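Local coordinates for lysozyme inhibitor LprI-like N-terminal domain-containing protein (Pseudomonas putida, PDB 3GI7) that is of unknown function but belongs to the LprI family and may act as a secreted inhibitor of lysozyme, at residues V76-E81 against N86-A91; S36-L41 against S57-A62. One frame throughout, in Å; residues are numbered along the deposited sequence. Where two conformers were deposited one is given.

Overall arrangement
The modelled chain is an all-helical bundle of three helices, 17-49, 55-77 and 86-111, and the two contacts share the middle one. Contact 2 comes first along the chain: S36-L41 of helix 17-49 meets S57-A62 near the start of helix 55-77. Contact 1 follows, where V76-E81, at the end of that helix and in the turn beyond it, packs on N86-A91 at the start of helix 86-111. Their centres are 29 Å apart, on opposite sides of the chain's centre, and their nearest atoms about 17 Å. Helix 55-77 is thus held to a different neighbour near each end, and both contacts also touch a second copy of the protein.

Contact 1. Residues V76-E81 against N86-A91; sequences VETHAE and NAYQIA
T78 and Y88 meet at the more enclosed side of this contact, where the chain leaves helix 55-77. The threonine reaches across with both branches. OG1 lies 3.6 Å from CE2 of the Y88 ring, approaching obliquely, while CG2 packs on the methyl of A91, CG2 to CB 3.8 Å. A chi1 of 61° puts OG1 between the backbone N and the carbonyl carbon, and this leaves CG2 beside the N, facing helix 86-111. The hydroxyl is also hydrogen-bonded to the carbonyl oxygen of C74, one helical turn earlier, and the T78 side chain also touches W92.

The setting is a helical hairpin of a small antiparallel bundle: helix 55-77 ends, a type I turn runs from T78 to E81 with E81 N bonded to T78 O at 3.0 Å, and the chain doubles back into helix 86-111. Close by, the disulfide C74-C95 ties the same two helices covalently.

The E81 side is as closely packed but more open to solvent. E81 lays its CB at the edge of the Y88 ring, near the ring plane, and against the tyrosine backbone, E81 CB to Y88 CA 3.8 Å. Its chain then bends at chi2 (-69°), which brings the carboxylate back over A87, with E81 OE1 3.5 Å from A87 CB. Both E81 and A87 remain partly exposed, whereas T78 is buried. No hydrogen bond joins the two segments, so van der Waals contact holds them throughout.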
loop_
_atom_site.group_PDB
_atom_site.type_symbol
_atom_site.label_atom_id
_atom_site.label_comp_id
_atom_site.label_asym_id
_atom_site.label_seq_id
_atom_site.Cartn_x
_atom_site.Cartn_y
_atom_site.Cartn_z
ATOM N N VAL A 76 -9.373 0.859 15.901
ATOM C CA VAL A 76 -8.956 -0.548 16.026
ATOM C C VAL A 76 -7.478 -0.662 16.334
ATOM O O VAL A 76 -7.056 -1.392 17.270
ATOM C CB VAL A 76 -9.262 -1.323 14.741
ATOM C CG1 VAL A 76 -8.741 -2.743 14.785
ATOM C CG2 VAL A 76 -10.773 -1.287 14.433
ATOM N N GLU A 77 -6.636 0.024 15.546
ATOM C CA GLU A 77 -5.200 -0.154 15.727
ATOM C C GLU A 77 -4.746 0.217 17.134
ATOM O O GLU A 77 -3.835 -0.423 17.647
ATOM C CB GLU A 77 -4.418 0.646 14.691
ATOM C CG GLU A 77 -4.628 0.122 13.311
ATOM C CD GLU A 77 -3.552 0.544 12.337
ATOM O OE1 GLU A 77 -2.426 0.816 12.758
ATOM O OE2 GLU A 77 -3.878 0.625 11.163
ATOM N N THR A 78 -5.387 1.224 17.752
ATOM C CA THR A 78 -5.013 1.716 19.075
ATOM C C THR A 78 -5.838 1.107 20.226
ATOM O O THR A 78 -5.837 1.587 21.366
ATOM C CB THR A 78 -5.103 3.235 19.104
ATOM O OG1 THR A 78 -6.462 3.671 18.834
ATOM C CG2 THR A 78 -4.133 3.812 18.085
ATOM N N HIS A 79 -6.583 0.052 19.924
ATOM C CA HIS A 79 -7.556 -0.455 20.874
ATOM C C HIS A 79 -6.943 -0.874 22.224
ATOM O O HIS A 79 -7.652 -0.857 23.228
ATOM C CB HIS A 79 -8.341 -1.640 20.284
ATOM C CG HIS A 79 -7.559 -2.913 20.278
ATOM N ND1 HIS A 79 -7.647 -3.838 21.300
ATOM C CD2 HIS A 79 -6.601 -3.374 19.436
ATOM C CE1 HIS A 79 -6.816 -4.836 21.059
ATOM N NE2 HIS A 79 -6.188 -4.597 19.918
ATOM N N ALA A 80 -5.677 -1.295 22.227
ATOM C CA ALA A 80 -5.036 -1.857 23.439
ATOM C C ALA A 80 -4.410 -0.730 24.245
ATOM O O ALA A 80 -3.925 -0.946 25.359
ATOM C CB ALA A 80 -3.953 -2.906 23.062
ATOM N N GLU A 81 -4.400 0.480 23.708
ATOM C CA GLU A 81 -3.784 1.593 24.411
ATOM C C GLU A 81 -4.868 2.370 25.134
ATOM O O GLU A 81 -6.062 2.240 24.837
ATOM C CB GLU A 81 -2.967 2.510 23.492
ATOM C CG GLU A 81 -1.960 1.826 22.614
ATOM C CD GLU A 81 -0.814 1.250 23.373
ATOM O OE1 GLU A 81 -0.668 1.504 24.599
ATOM O OE2 GLU A 81 -0.032 0.532 22.729
ATOM N N ASN A 86 0.500 8.727 26.583
ATOM C CA ASN A 86 1.611 8.982 25.662
ATOM C C ASN A 86 1.600 7.931 24.541
ATOM O O ASN A 86 1.636 8.302 23.369
ATOM C CB ASN A 86 2.954 8.968 26.393
ATOM C CG ASN A 86 3.199 10.208 27.232
ATOM O OD1 ASN A 86 2.275 10.846 27.745
ATOM N ND2 ASN A 86 4.447 10.582 27.331
ATOM N N ALA A 87 1.515 6.640 24.913
ATOM C CA ALA A 87 1.574 5.528 23.998
ATOM C C ALA A 87 0.410 5.571 23.019
ATOM O O ALA A 87 0.584 5.281 21.822
ATOM C CB ALA A 87 1.590 4.170 24.752
ATOM N N TYR A 88 -0.763 5.941 23.520
ATOM C CA TYR A 88 -1.940 6.064 22.694
ATOM C C TYR A 88 -1.800 7.201 21.700
ATOM O O TYR A 88 -2.104 7.041 20.501
ATOM C CB TYR A 88 -3.157 6.292 23.529
ATOM C CG TYR A 88 -4.437 6.505 22.747
ATOM C CD1 TYR A 88 -4.779 7.768 22.267
ATOM C CD2 TYR A 88 -5.328 5.452 22.534
ATOM C CE1 TYR A 88 -5.968 7.985 21.598
ATOM C CE2 TYR A 88 -6.535 5.650 21.838
ATOM C CZ TYR A 88 -6.825 6.921 21.375
ATOM O OH TYR A 88 -7.990 7.158 20.762
ATOM N N GLN A 89 -1.353 8.347 22.176
ATOM C CA GLN A 89 -1.184 9.486 21.259
ATOM C C GLN A 89 -0.151 9.213 20.153
ATOM O O GLN A 89 -0.382 9.558 18.984
ATOM C CB GLN A 89 -0.764 10.726 22.010
ATOM C CG GLN A 89 -1.746 11.273 22.968
ATOM C CD GLN A 89 -3.062 11.470 22.362
ATOM O OE1 GLN A 89 -4.070 10.869 22.792
ATOM N NE2 GLN A 89 -3.108 12.346 21.390
ATOM N N ILE A 90 0.980 8.614 20.517
ATOM C CA ILE A 90 2.014 8.249 19.549
ATOM C C ILE A 90 1.441 7.239 18.531
ATOM O O ILE A 90 1.668 7.368 17.315
ATOM C CB ILE A 90 3.267 7.693 20.263
ATOM C CG1 ILE A 90 3.976 8.809 21.064
ATOM C CG2 ILE A 90 4.175 6.953 19.267
ATOM C CD1 ILE A 90 4.941 8.305 22.108
ATOM N N ALA A 91 0.736 6.215 19.018
ATOM C CA ALA A 91 0.150 5.200 18.140
ATOM C C ALA A 91 -0.912 5.794 17.198
ATOM O O ALA A 91 -0.928 5.465 15.971
ATOM C CB ALA A 91 -0.446 4.044 18.954
#

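Contact 2. Residues S36-L41 against S57-A62; sequences SAYDEL and SRIEAA. With SO4 (sulfate ion), chain D.
I59 and Y38 bury the most surface here, and they meet through one methyl. CG2 of I59 lies 3.6 Å from CE1 of the Y38 ring, at a slant to the ring, and the same CG2 faces CD2 of L41 tip to tip at 3.9 Å. With CG2 anti to its own backbone N, I59 directs this branch toward helix 17-49; the I59 side chain also packs on I42 and M45 of that helix, and V76 of the second subunit touches the isoleucine too.

Y38 spans the gap between the helices. Its ring carries OH to the backbone of E60, 3.4 Å from CA, which lies at the ring edge near its plane. A water 2.6 Å from Y38 OH gives a weak hydrogen bond to E60 OE2, so the outer margin is polar and hydrated while the inner one is apolar. L41 points toward helix 55-77 and also packs on L107 and L110 of helix 86-111.

The segment axes come no closer than 11.7 Å and run at 162° to each other. Y38 reaching across this spacing, L41 and I59 meeting between the helices, and helix 86-111 touching both Y38 and L41 make the arrangement that of a nearly antiparallel helix pair in a three-helix bundle.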
loop_
_atom_site.group_PDB
_atom_site.type_symbol
_atom_site.label_atom_id
_atom_site.label_comp_id
_atom_site.label_asym_id
_atom_site.label_seq_id
_atom_site.Cartn_x
_atom_site.Cartn_y
_atom_site.Cartn_z
ATOM N N SER A 36 -2.233 18.623 -0.146
ATOM C CA SER A 36 -1.584 19.028 -1.398
ATOM C C SER A 36 -1.830 18.022 -2.506
ATOM O O SER A 36 -2.063 18.406 -3.678
ATOM C CB SER A 36 -0.080 19.214 -1.225
ATOM O OG SER A 36 0.147 20.254 -0.306
ATOM N N ALA A 37 -1.757 16.739 -2.165
ATOM C CA ALA A 37 -2.034 15.691 -3.141
ATOM C C ALA A 37 -3.477 15.751 -3.630
ATOM O O ALA A 37 -3.722 15.564 -4.830
ATOM C CB ALA A 37 -1.709 14.276 -2.576
ATOM N N TYR A 38 -4.419 15.983 -2.711
ATOM C CA TYR A 38 -5.834 16.084 -3.053
ATOM C C TYR A 38 -6.070 17.287 -4.018
ATOM O O TYR A 38 -6.723 17.157 -5.060
ATOM C CB TYR A 38 -6.639 16.245 -1.791
ATOM C CG TYR A 38 -8.102 16.390 -2.046
ATOM C CD1 TYR A 38 -8.913 15.287 -2.150
ATOM C CD2 TYR A 38 -8.659 17.653 -2.287
ATOM C CE1 TYR A 38 -10.300 15.425 -2.420
ATOM C CE2 TYR A 38 -10.016 17.806 -2.575
ATOM C CZ TYR A 38 -10.820 16.691 -2.656
ATOM O OH TYR A 38 -12.128 16.826 -2.934
ATOM N N ASP A 39 -5.484 18.423 -3.678
ATOM C CA ASP A 39 -5.685 19.663 -4.418
ATOM C C ASP A 39 -5.118 19.483 -5.841
ATOM O O ASP A 39 -5.716 19.932 -6.816
ATOM C CB ASP A 39 -4.959 20.840 -3.717
ATOM C CG ASP A 39 -5.639 21.311 -2.427
ATOM O OD1 ASP A 39 -6.772 20.935 -2.117
ATOM O OD2 ASP A 39 -5.033 22.125 -1.733
ATOM N N GLU A 40 -3.958 18.842 -5.916
ATOM C CA GLU A 40 -3.320 18.584 -7.194
ATOM C C GLU A 40 -4.088 17.542 -8.026
ATOM O O GLU A 40 -4.133 17.658 -9.256
ATOM C CB GLU A 40 -1.853 18.210 -7.010
ATOM C CG GLU A 40 -0.999 19.374 -6.499
ATOM C CD GLU A 40 0.469 19.008 -6.285
ATOM O OE1 GLU A 40 1.346 19.697 -6.858
ATOM O OE2 GLU A 40 0.746 18.039 -5.554
ATOM N N LEU A 41 -4.722 16.563 -7.389
ATOM C CA LEU A 41 -5.538 15.591 -8.132
ATOM C C LEU A 41 -6.711 16.302 -8.824
ATOM O O LEU A 41 -7.022 16.020 -9.982
ATOM C CB LEU A 41 -6.101 14.500 -7.222
ATOM C CG LEU A 41 -7.204 13.630 -7.808
ATOM C CD1 LEU A 41 -6.720 12.751 -8.954
ATOM C CD2 LEU A 41 -7.866 12.766 -6.682
ATOM N N SER A 57 -17.433 16.157 -7.422
ATOM C CA SER A 57 -18.258 15.790 -6.267
ATOM C C SER A 57 -17.974 14.350 -5.816
ATOM O O SER A 57 -17.968 14.057 -4.615
ATOM C CB SER A 57 -19.750 15.977 -6.553
ATOM O OG SER A 57 -20.072 17.360 -6.570
ATOM N N ARG A 58 -17.744 13.460 -6.778
ATOM C CA ARG A 58 -17.410 12.052 -6.449
ATOM C C ARG A 58 -16.075 11.948 -5.742
ATOM O O ARG A 58 -15.928 11.146 -4.787
ATOM C CB ARG A 58 -17.409 11.189 -7.676
ATOM C CG ARG A 58 -18.792 10.746 -8.124
ATOM C CD ARG A 58 -18.636 10.154 -9.508
ATOM N NE ARG A 58 -19.838 9.487 -9.978
ATOM C CZ ARG A 58 -20.023 9.053 -11.220
ATOM N NH1 ARG A 58 -19.100 9.247 -12.176
ATOM N NH2 ARG A 58 -21.161 8.437 -11.513
ATOM N N ILE A 59 -15.100 12.743 -6.185
ATOM C CA ILE A 59 -13.789 12.769 -5.548
ATOM C C ILE A 59 -13.896 13.301 -4.116
ATOM O O ILE A 59 -13.337 12.720 -3.183
ATOM C CB ILE A 59 -12.741 13.589 -6.349
ATOM C CG1 ILE A 59 -12.434 12.869 -7.674
ATOM C CG2 ILE A 59 -11.438 13.853 -5.495
ATOM C CD1 ILE A 59 -11.734 13.753 -8.723
ATOM N N GLU A 60 -14.670 14.374 -3.938
ATOM C CA GLU A 60 -14.898 14.929 -2.609
ATOM C C GLU A 60 -15.660 13.960 -1.696
ATOM O O GLU A 60 -15.263 13.789 -0.545
ATOM C CB GLU A 60 -15.636 16.268 -2.734
ATOM C CG GLU A 60 -15.773 16.986 -1.435
ATOM C CD GLU A 60 -16.456 18.339 -1.668
ATOM O OE1 GLU A 60 -17.547 18.360 -2.252
ATOM O OE2 GLU A 60 -15.850 19.348 -1.345
ATOM N N ALA A 61 -16.681 13.274 -2.218
ATOM C CA ALA A 61 -17.446 12.305 -1.433
ATOM C C ALA A 61 -16.562 11.148 -0.960
ATOM O O ALA A 61 -16.637 10.741 0.197
ATOM C CB ALA A 61 -18.658 11.768 -2.216
ATOM N N ALA A 62 -15.744 10.618 -1.869
ATOM C CA ALA A 62 -14.811 9.526 -1.544
ATOM C C ALA A 62 -13.849 9.946 -0.445
ATOM O O ALA A 62 -13.619 9.202 0.509
ATOM C CB ALA A 62 -14.031 9.088 -2.802
HETATM S S SO4 D . -22.712 8.665 -8.009
HETATM O O1 SO4 D . -22.772 8.404 -6.571
HETATM O O2 SO4 D . -23.125 7.516 -8.807
HETATM O O3 SO4 D . -23.595 9.783 -8.311
HETATM O O4 SO4 D . -21.335 9.008 -8.325
HETATM O O HOH W 1 -13.158 19.223 -3.398
#